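Local coordinates for protein acarbose Kinase Mak1 (Uncultured bacterium, PDB 6WB4) that phosphorylates the antidiabetic drug acarbose with ATP as a pfkB-family carbohydrate kinase, a reaction that probably underlies microbial resistance to the drug, at residues M21-G33 / V71-I84. Numbering follows the deposited sequence.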
# COMPACT_ATOMS: atom_id res chain seq x y z
N MSE B 21 19.25 27.91 1.01
CA MSE B 21 20.10 29.09 1.05
C MSE B 21 20.48 29.46 2.47
O MSE B 21 21.65 29.70 2.77
CB MSE B 21 19.39 30.27 0.38
CG MSE B 21 19.38 30.21 -1.13
SE MSE B 21 21.10 30.76 -1.87
CE MSE B 21 21.03 29.79 -3.55
N THR B 22 19.49 29.49 3.35
CA THR B 22 19.74 29.91 4.72
C THR B 22 20.36 28.80 5.56
O THR B 22 20.29 27.62 5.21
CB THR B 22 18.44 30.38 5.38
OG1 THR B 22 17.42 29.41 5.14
CG2 THR B 22 18.01 31.72 4.80
N GLN B 23 20.94 29.20 6.69
CA GLN B 23 21.60 28.28 7.61
C GLN B 23 20.60 27.35 8.29
O GLN B 23 19.51 27.77 8.67
CB GLN B 23 22.38 29.07 8.67
CG GLN B 23 23.15 28.21 9.66
CD GLN B 23 24.52 27.81 9.14
OE1 GLN B 23 24.95 28.26 8.07
NE2 GLN B 23 25.21 26.94 9.88
N ALA B 24 20.98 26.08 8.45
CA ALA B 24 20.10 25.12 9.10
C ALA B 24 20.73 24.69 10.42
O ALA B 24 21.93 24.53 10.52
CB ALA B 24 19.87 23.92 8.20
N ASP B 25 19.89 24.50 11.43
CA ASP B 25 20.35 23.96 12.70
C ASP B 25 20.59 22.47 12.57
O ASP B 25 21.62 21.95 13.03
CB ASP B 25 19.33 24.26 13.79
CG ASP B 25 19.21 25.74 14.08
OD1 ASP B 25 20.25 26.36 14.38
OD2 ASP B 25 18.09 26.28 13.97
N VAL B 26 19.65 21.77 11.96
CA VAL B 26 19.82 20.34 11.77
C VAL B 26 19.55 19.91 10.34
O VAL B 26 18.45 20.10 9.80
CB VAL B 26 18.91 19.56 12.71
CG1 VAL B 26 18.99 18.08 12.40
CG2 VAL B 26 19.28 19.83 14.15
N LEU B 27 20.56 19.33 9.71
CA LEU B 27 20.36 18.66 8.44
C LEU B 27 20.15 17.17 8.69
O LEU B 27 20.92 16.55 9.42
CB LEU B 27 21.54 18.90 7.51
CG LEU B 27 21.52 18.16 6.17
CD1 LEU B 27 20.30 18.52 5.33
CD2 LEU B 27 22.79 18.48 5.42
N VAL B 28 19.08 16.62 8.13
CA VAL B 28 18.83 15.18 8.20
C VAL B 28 19.25 14.57 6.87
O VAL B 28 18.89 15.08 5.81
CB VAL B 28 17.35 14.85 8.48
CG1 VAL B 28 17.15 13.33 8.61
CG2 VAL B 28 16.88 15.55 9.75
N VAL B 29 20.01 13.48 6.92
CA VAL B 29 20.50 12.86 5.70
C VAL B 29 19.93 11.46 5.48
O VAL B 29 20.26 10.54 6.22
CB VAL B 29 22.04 12.76 5.71
CG1 VAL B 29 22.53 12.02 4.48
CG2 VAL B 29 22.66 14.13 5.76
N GLY B 30 19.07 11.32 4.47
CA GLY B 30 18.55 10.02 4.10
C GLY B 30 17.37 9.51 4.89
O GLY B 30 17.03 10.06 5.95
N GLY B 31 16.73 8.46 4.37
CA GLY B 31 15.70 7.74 5.10
C GLY B 31 14.26 7.94 4.68
O GLY B 31 13.37 7.21 5.12
N VAL B 32 14.00 8.93 3.84
CA VAL B 32 12.62 9.24 3.49
C VAL B 32 12.02 8.18 2.57
O VAL B 32 12.70 7.62 1.70
CB VAL B 32 12.49 10.65 2.84
CG1 VAL B 32 12.95 10.64 1.40
CG2 VAL B 32 11.05 11.13 2.92
N GLY B 33 10.75 7.90 2.81
CA GLY B 33 10.00 6.97 2.01
C GLY B 33 8.52 7.28 2.11
O GLY B 33 8.11 8.21 2.79
N VAL B 71 12.18 18.79 14.82
CA VAL B 71 13.05 19.94 14.89
C VAL B 71 12.36 21.22 14.41
O VAL B 71 12.46 22.28 15.04
CB VAL B 71 14.32 19.71 14.05
CG1 VAL B 71 15.10 21.00 13.90
CG2 VAL B 71 15.19 18.63 14.69
N HIS B 72 11.66 21.11 13.29
CA HIS B 72 10.96 22.25 12.73
C HIS B 72 9.85 22.71 13.69
O HIS B 72 9.65 23.91 13.91
CB HIS B 72 10.38 21.90 11.37
CG HIS B 72 9.82 23.08 10.63
ND1 HIS B 72 8.54 23.55 10.85
CD2 HIS B 72 10.36 23.87 9.67
CE1 HIS B 72 8.32 24.58 10.05
NE2 HIS B 72 9.40 24.79 9.33
N ALA B 73 9.16 21.74 14.28
CA ALA B 73 8.06 22.01 15.19
C ALA B 73 8.51 22.85 16.39
O ALA B 73 7.72 23.61 16.96
CB ALA B 73 7.44 20.68 15.67
N LEU B 74 9.78 22.71 16.76
CA LEU B 74 10.37 23.44 17.87
C LEU B 74 10.94 24.79 17.44
O LEU B 74 11.70 25.43 18.17
CB LEU B 74 11.47 22.59 18.52
CG LEU B 74 10.92 21.42 19.33
CD1 LEU B 74 12.00 20.43 19.69
CD2 LEU B 74 10.28 21.96 20.59
N GLY B 75 10.56 25.24 16.25
CA GLY B 75 10.99 26.53 15.76
C GLY B 75 12.46 26.61 15.42
O GLY B 75 13.04 27.70 15.35
N ARG B 76 13.07 25.46 15.16
CA ARG B 76 14.43 25.42 14.64
C ARG B 76 14.40 25.07 13.16
O ARG B 76 13.45 24.47 12.68
CB ARG B 76 15.28 24.40 15.40
CG ARG B 76 15.96 24.93 16.63
CD ARG B 76 15.03 25.18 17.82
NE ARG B 76 15.85 25.31 19.03
CZ ARG B 76 15.39 25.42 20.27
NH1 ARG B 76 14.09 25.40 20.51
NH2 ARG B 76 16.25 25.52 21.28
N ALA B 77 15.44 25.46 12.44
CA ALA B 77 15.48 25.23 11.00
C ALA B 77 16.06 23.86 10.68
O ALA B 77 17.26 23.63 10.85
CB ALA B 77 16.30 26.33 10.32
N SER B 78 15.22 22.94 10.21
CA SER B 78 15.69 21.63 9.78
C SER B 78 15.72 21.58 8.26
O SER B 78 15.13 22.44 7.60
CB SER B 78 14.81 20.51 10.33
OG SER B 78 13.49 20.60 9.81
N ALA B 79 16.42 20.59 7.72
CA ALA B 79 16.47 20.38 6.27
C ALA B 79 16.73 18.92 5.96
O ALA B 79 17.25 18.18 6.80
CB ALA B 79 17.55 21.25 5.64
N MSE B 80 16.36 18.50 4.76
CA MSE B 80 16.53 17.10 4.34
C MSE B 80 17.33 16.99 3.05
O MSE B 80 17.13 17.75 2.10
CB MSE B 80 15.15 16.42 4.17
CG MSE B 80 15.20 15.03 3.53
SE MSE B 80 15.82 13.59 4.74
CE MSE B 80 14.51 13.85 6.15
N ALA B 81 18.25 16.04 3.02
CA ALA B 81 18.96 15.67 1.80
C ALA B 81 18.77 14.18 1.59
O ALA B 81 19.05 13.39 2.49
CB ALA B 81 20.47 16.03 1.88
N ASP B 82 18.32 13.78 0.40
CA ASP B 82 18.01 12.38 0.19
C ASP B 82 17.80 11.99 -1.27
O ASP B 82 17.78 12.84 -2.15
CB ASP B 82 16.77 12.03 1.01
CG ASP B 82 16.67 10.55 1.31
OD1 ASP B 82 17.41 9.77 0.68
OD2 ASP B 82 15.88 10.19 2.21
N VAL B 83 17.65 10.69 -1.50
CA VAL B 83 17.38 10.13 -2.81
C VAL B 83 15.94 9.64 -2.95
O VAL B 83 15.53 8.72 -2.24
CB VAL B 83 18.31 8.95 -3.10
CG1 VAL B 83 18.06 8.41 -4.50
CG2 VAL B 83 19.75 9.35 -2.91
N ILE B 84 15.18 10.25 -3.85
CA ILE B 84 13.82 9.80 -4.12
C ILE B 84 13.72 9.31 -5.55
O ILE B 84 14.71 9.25 -6.26
CB ILE B 84 12.79 10.91 -3.88
CG1 ILE B 84 13.01 12.04 -4.89
CG2 ILE B 84 12.90 11.42 -2.46
CD1 ILE B 84 12.13 13.24 -4.66
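Val28 sits at the heart of a parallel strand pair: its N bonds to Ala79 O at 2.7 Å and its O accepts Ala81 N at 3.0 Å, the residues before and after its bridge partner Met80, the parallel pattern that repeats at Val26. An aspartate side chain reinforces each end of the ladder. At the start, Ala77 O accepts both Asp25 N and Val26 N, while Asp25 OD2 accepts Ala77 N (3.2 Å) on the anti side of the carboxylate, 16° out of its plane. Past the last rung, a chi1 of -157° swings the Asp82 carboxylate away from its own backbone N and over Gly30 CA, where OD2 receives Val32 N at 2.8 Å, nearly straight off the C-O bond. Arg114 holds OD1 in a salt bridge and also binds Val32 O, probably stabilising the buried carboxylate as an anion. Gly31 comes within about 7 Å of the bound acarbose unit AC1, nearest atoms, so this loop borders the sugar site. Between these ends the faces alternate: Leu27 lays CD1 over Ala79 and Ala81, whereas doubly bent Met80, a selenomethionine, brings CE to Val28 CG1 at 3.6 Å. In this Rossmann-like core, strand 152-157 flanks 24-29, helix 265-280 packs against Val26 and Val71, and helix 88-100 against Met80, Val32 and Ile84.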